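Local structure of gram-positive cocci surface proteins LPxTG domain-containing protein (Streptococcus pneumoniae, 3NZ3) at residues Ser75-Val89 and Asp100-Thr112. The protein probably binds mucin through this domain, as part of a cell-wall-anchored surface adhesin of Streptococcus pneumoniae. Numbering follows the deposited sequence.
Sequences SGKIDKYKDPDIPTV and DKEITVRYDRLST. With SO4 (sulfate ion), chain C.
Y107, at the end of edge strand 101-107, is buried in the loop 75-87 that joins strands 68-74 and 88-94, making this a packing contact of the loop with the end of the strand and the tail 108-112 that follows it, at the C-terminal end of the elongated, all-beta mucin-binding domain. The evidence lies first in the ring. I78 CD1 sits over the centre of one face, 3.5 Å from the ring centroid and 12° off the normal, while P84 CB covers the opposite face toward the rim; both are CH-pi contacts. The Y107 side chain lies alongside P84, and its hydroxyl donates in the carbonyl plane to G76 O at 2.7 Å. V37 and K38 also touch the ring.

Y81 crosses Y107 at about a right angle, its CD2 3.4 Å from Y107 CB, and Y81 OH is hydrogen-bonded to D30 OD2 on strand 14-30. Around it the backbones pair as a single bridge, Y81 with R109: K82 N donates to D108 O (2.8 Å) and L110 N to K80 O. K82 then runs extended beside D108, where one water joins K82 NZ to D108 OD2.

D85 grips the backbone of R106 twice, once with its own N-H and once with its carboxylate. D85 N donates to R106 O at 3.1 Å, and R106 N returns a bond to D85 OD1, meeting it 45° above the carboxylate plane. The D85 torsion that places CG between N and the carbonyl carbon (chi1 65°) turns the carboxylate to this N-H. A second water links D85 OD2, T104 O and R106 NH1. Toward the sheet, V89 CG1 meets I103 CD1 tip to tip at 3.5 Å.

The chemistry thus implies a loop without regular sheet pairing, fixed by a sandwiched aromatic ring and scattered backbone bonds, with the opposite charges of K82 and D108, and of D85 and R106, linked through water rather than by direct salt bridges.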
# COMPACT_ATOMS: atom_id res chain seq x y z
N SER A 75 -7.24 13.12 -1.44
CA SER A 75 -8.63 12.73 -1.66
C SER A 75 -9.35 13.86 -2.39
O SER A 75 -9.51 14.95 -1.85
CB SER A 75 -9.34 12.44 -0.33
OG SER A 75 -8.58 11.58 0.50
N GLY A 76 -9.77 13.60 -3.63
CA GLY A 76 -10.39 14.64 -4.45
C GLY A 76 -11.77 15.04 -3.96
O GLY A 76 -12.40 14.30 -3.20
N LYS A 77 -12.23 16.22 -4.37
CA LYS A 77 -13.60 16.66 -4.06
C LYS A 77 -14.56 15.91 -4.97
O LYS A 77 -14.23 15.60 -6.12
CB LYS A 77 -13.76 18.17 -4.28
CG LYS A 77 -12.72 19.07 -3.63
CD LYS A 77 -12.90 19.16 -2.12
CE LYS A 77 -12.06 20.29 -1.55
NZ LYS A 77 -10.61 20.15 -1.89
N ILE A 78 -15.75 15.61 -4.45
CA ILE A 78 -16.80 14.98 -5.24
C ILE A 78 -18.07 15.82 -5.15
O ILE A 78 -18.48 16.21 -4.06
CB ILE A 78 -17.09 13.54 -4.75
CG1 ILE A 78 -15.80 12.72 -4.68
CG2 ILE A 78 -18.11 12.85 -5.67
CD1 ILE A 78 -15.96 11.38 -4.02
N ASP A 79 -18.67 16.10 -6.30
CA ASP A 79 -19.91 16.87 -6.35
C ASP A 79 -21.00 16.16 -5.55
O ASP A 79 -21.08 14.93 -5.56
CB ASP A 79 -20.35 17.10 -7.80
CG ASP A 79 -21.12 18.39 -7.99
OD1 ASP A 79 -22.32 18.43 -7.65
OD2 ASP A 79 -20.52 19.37 -8.47
N LYS A 80 -21.81 16.96 -4.85
CA LYS A 80 -22.92 16.49 -3.99
C LYS A 80 -22.46 16.10 -2.58
O LYS A 80 -23.28 15.78 -1.72
CB LYS A 80 -23.73 15.34 -4.64
CG LYS A 80 -24.20 15.61 -6.09
CD LYS A 80 -25.45 16.46 -6.16
CE LYS A 80 -25.86 16.69 -7.61
NZ LYS A 80 -26.88 17.77 -7.72
N TYR A 81 -21.15 16.15 -2.35
CA TYR A 81 -20.57 15.73 -1.07
C TYR A 81 -19.81 16.85 -0.36
O TYR A 81 -19.22 17.72 -1.01
CB TYR A 81 -19.63 14.53 -1.28
CG TYR A 81 -20.35 13.21 -1.46
CD1 TYR A 81 -20.62 12.70 -2.74
CD2 TYR A 81 -20.76 12.47 -0.36
CE1 TYR A 81 -21.27 11.48 -2.90
CE2 TYR A 81 -21.41 11.26 -0.51
CZ TYR A 81 -21.67 10.77 -1.78
OH TYR A 81 -22.32 9.57 -1.91
N LYS A 82 -19.83 16.80 0.97
CA LYS A 82 -18.96 17.64 1.79
C LYS A 82 -17.50 17.23 1.55
O LYS A 82 -17.24 16.25 0.85
CB LYS A 82 -19.29 17.45 3.27
CG LYS A 82 -20.74 17.77 3.67
CD LYS A 82 -20.95 17.33 5.12
CE LYS A 82 -22.38 17.54 5.59
NZ LYS A 82 -22.46 17.35 7.07
N ASP A 83 -16.56 17.98 2.12
CA ASP A 83 -15.14 17.63 2.05
C ASP A 83 -14.93 16.30 2.77
O ASP A 83 -15.56 16.05 3.80
CB ASP A 83 -14.27 18.70 2.71
CG ASP A 83 -14.22 20.00 1.92
OD1 ASP A 83 -14.61 20.03 0.73
OD2 ASP A 83 -13.76 21.00 2.51
N PRO A 84 -14.03 15.44 2.24
CA PRO A 84 -13.77 14.14 2.87
C PRO A 84 -13.24 14.25 4.29
O PRO A 84 -12.61 15.26 4.63
CB PRO A 84 -12.70 13.52 1.96
CG PRO A 84 -12.09 14.66 1.23
CD PRO A 84 -13.20 15.64 1.04
N ASP A 85 -13.49 13.23 5.12
CA ASP A 85 -12.96 13.21 6.49
C ASP A 85 -11.42 13.18 6.52
O ASP A 85 -10.79 13.72 7.44
CB ASP A 85 -13.56 12.05 7.32
CG ASP A 85 -13.20 10.66 6.80
OD1 ASP A 85 -12.69 10.51 5.66
OD2 ASP A 85 -13.44 9.69 7.55
N ILE A 86 -10.83 12.56 5.50
CA ILE A 86 -9.38 12.50 5.32
C ILE A 86 -9.02 13.20 4.00
O ILE A 86 -9.19 12.62 2.93
CB ILE A 86 -8.87 11.04 5.35
CG1 ILE A 86 -9.29 10.36 6.66
CG2 ILE A 86 -7.34 10.97 5.16
CD1 ILE A 86 -9.19 8.84 6.67
N PRO A 87 -8.57 14.47 4.08
CA PRO A 87 -8.26 15.23 2.86
C PRO A 87 -7.10 14.63 2.05
O PRO A 87 -7.07 14.73 0.82
CB PRO A 87 -7.89 16.62 3.38
CG PRO A 87 -7.57 16.43 4.82
CD PRO A 87 -8.42 15.30 5.28
N THR A 88 -6.16 13.99 2.75
CA THR A 88 -5.04 13.35 2.08
C THR A 88 -4.53 12.16 2.89
O THR A 88 -4.40 12.23 4.11
CB THR A 88 -3.89 14.35 1.77
OG1 THR A 88 -2.83 13.69 1.07
CG2 THR A 88 -3.35 14.99 3.04
N VAL A 89 -4.26 11.05 2.19
CA VAL A 89 -3.65 9.87 2.78
C VAL A 89 -2.13 10.05 2.66
O VAL A 89 -1.60 10.21 1.55
CB VAL A 89 -4.14 8.57 2.09
CG1 VAL A 89 -3.38 7.35 2.61
CG2 VAL A 89 -5.65 8.38 2.31
N ASP A 100 0.22 -5.39 4.67
CA ASP A 100 -0.73 -4.76 3.77
C ASP A 100 -1.63 -3.83 4.57
O ASP A 100 -1.91 -4.08 5.74
CB ASP A 100 -1.59 -5.80 3.05
CG ASP A 100 -0.80 -6.66 2.08
OD1 ASP A 100 0.27 -6.23 1.60
OD2 ASP A 100 -1.26 -7.78 1.78
N LYS A 101 -2.07 -2.74 3.94
CA LYS A 101 -2.94 -1.78 4.61
C LYS A 101 -4.15 -1.45 3.74
O LYS A 101 -4.08 -1.49 2.51
CB LYS A 101 -2.19 -0.49 4.97
CG LYS A 101 -1.10 -0.63 6.02
CD LYS A 101 -1.65 -0.65 7.44
CE LYS A 101 -0.52 -0.66 8.47
NZ LYS A 101 0.39 0.54 8.36
N GLU A 102 -5.26 -1.15 4.40
CA GLU A 102 -6.46 -0.64 3.75
C GLU A 102 -6.88 0.61 4.50
O GLU A 102 -6.93 0.62 5.73
CB GLU A 102 -7.57 -1.69 3.75
CG GLU A 102 -7.37 -2.80 2.74
CD GLU A 102 -8.46 -3.86 2.79
OE1 GLU A 102 -9.62 -3.52 3.10
OE2 GLU A 102 -8.14 -5.05 2.54
N ILE A 103 -7.15 1.67 3.75
CA ILE A 103 -7.61 2.93 4.32
C ILE A 103 -8.93 3.29 3.64
O ILE A 103 -9.07 3.15 2.42
CB ILE A 103 -6.56 4.05 4.14
CG1 ILE A 103 -5.28 3.70 4.93
CG2 ILE A 103 -7.10 5.42 4.58
CD1 ILE A 103 -4.13 4.65 4.71
N THR A 104 -9.91 3.71 4.44
CA THR A 104 -11.20 4.14 3.90
C THR A 104 -11.38 5.63 4.15
O THR A 104 -11.36 6.10 5.30
CB THR A 104 -12.37 3.33 4.50
OG1 THR A 104 -12.21 1.95 4.15
CG2 THR A 104 -13.71 3.83 3.98
N VAL A 105 -11.53 6.37 3.07
CA VAL A 105 -11.84 7.79 3.12
C VAL A 105 -13.36 7.91 2.98
O VAL A 105 -13.95 7.31 2.08
CB VAL A 105 -11.13 8.56 1.97
CG1 VAL A 105 -11.50 10.03 1.96
CG2 VAL A 105 -9.60 8.39 2.08
N ARG A 106 -13.98 8.67 3.88
CA ARG A 106 -15.45 8.76 3.93
C ARG A 106 -15.97 10.15 3.57
O ARG A 106 -15.52 11.16 4.11
CB ARG A 106 -15.98 8.32 5.30
CG ARG A 106 -15.90 6.83 5.51
CD ARG A 106 -16.27 6.41 6.92
NE ARG A 106 -16.23 4.96 7.05
CZ ARG A 106 -15.15 4.26 7.43
NH1 ARG A 106 -14.02 4.88 7.73
NH2 ARG A 106 -15.22 2.94 7.52
N TYR A 107 -16.94 10.16 2.65
CA TYR A 107 -17.61 11.38 2.21
C TYR A 107 -19.05 11.38 2.70
O TYR A 107 -19.77 10.38 2.57
CB TYR A 107 -17.62 11.50 0.68
CG TYR A 107 -16.26 11.63 0.02
CD1 TYR A 107 -15.42 10.53 -0.12
CD2 TYR A 107 -15.84 12.85 -0.51
CE1 TYR A 107 -14.17 10.64 -0.75
CE2 TYR A 107 -14.60 12.97 -1.15
CZ TYR A 107 -13.78 11.86 -1.26
OH TYR A 107 -12.55 11.97 -1.88
N ASP A 108 -19.48 12.51 3.24
CA ASP A 108 -20.85 12.65 3.68
C ASP A 108 -21.54 13.63 2.73
O ASP A 108 -20.96 14.65 2.37
CB ASP A 108 -20.90 13.16 5.12
CG ASP A 108 -22.17 12.75 5.85
OD1 ASP A 108 -22.96 11.94 5.32
OD2 ASP A 108 -22.37 13.25 6.97
N ARG A 109 -22.76 13.29 2.30
CA ARG A 109 -23.51 14.15 1.39
C ARG A 109 -23.75 15.53 2.00
O ARG A 109 -23.81 15.67 3.23
CB ARG A 109 -24.84 13.49 0.97
CG ARG A 109 -25.79 13.17 2.12
CD ARG A 109 -27.11 12.60 1.60
NE ARG A 109 -28.19 12.83 2.55
CZ ARG A 109 -29.48 12.57 2.33
NH1 ARG A 109 -29.87 12.05 1.17
NH2 ARG A 109 -30.38 12.82 3.27
N LEU A 110 -23.89 16.54 1.15
CA LEU A 110 -24.16 17.91 1.58
C LEU A 110 -25.38 17.99 2.50
O LEU A 110 -26.32 17.19 2.37
CB LEU A 110 -24.34 18.83 0.37
CG LEU A 110 -23.10 19.15 -0.46
CD1 LEU A 110 -23.48 19.96 -1.70
CD2 LEU A 110 -22.04 19.89 0.36
N SER A 111 -25.34 18.94 3.43
CA SER A 111 -26.41 19.12 4.42
C SER A 111 -27.70 19.64 3.81
O SER A 111 -28.79 19.17 4.16
CB SER A 111 -25.95 20.05 5.55
OG SER A 111 -25.06 19.37 6.43
N THR A 112 -27.57 20.60 2.90
CA THR A 112 -28.69 21.16 2.11
C THR A 112 -30.00 21.33 2.90
O THR A 112 -30.80 20.40 3.03
CB THR A 112 -28.91 20.37 0.78
OG1 THR A 112 -27.67 20.30 0.05
CG2 THR A 112 -29.97 21.04 -0.10
S SO4 C . 3.01 -1.46 10.17
O1 SO4 C . 2.99 -2.64 9.31
O2 SO4 C . 3.22 -0.27 9.35
O3 SO4 C . 1.74 -1.35 10.88
O4 SO4 C . 4.10 -1.56 11.14
O HOH W 1 -20.63 15.33 8.03
O HOH W 2 -17.66 14.36 4.43
O HOH W 3 -12.69 7.25 7.24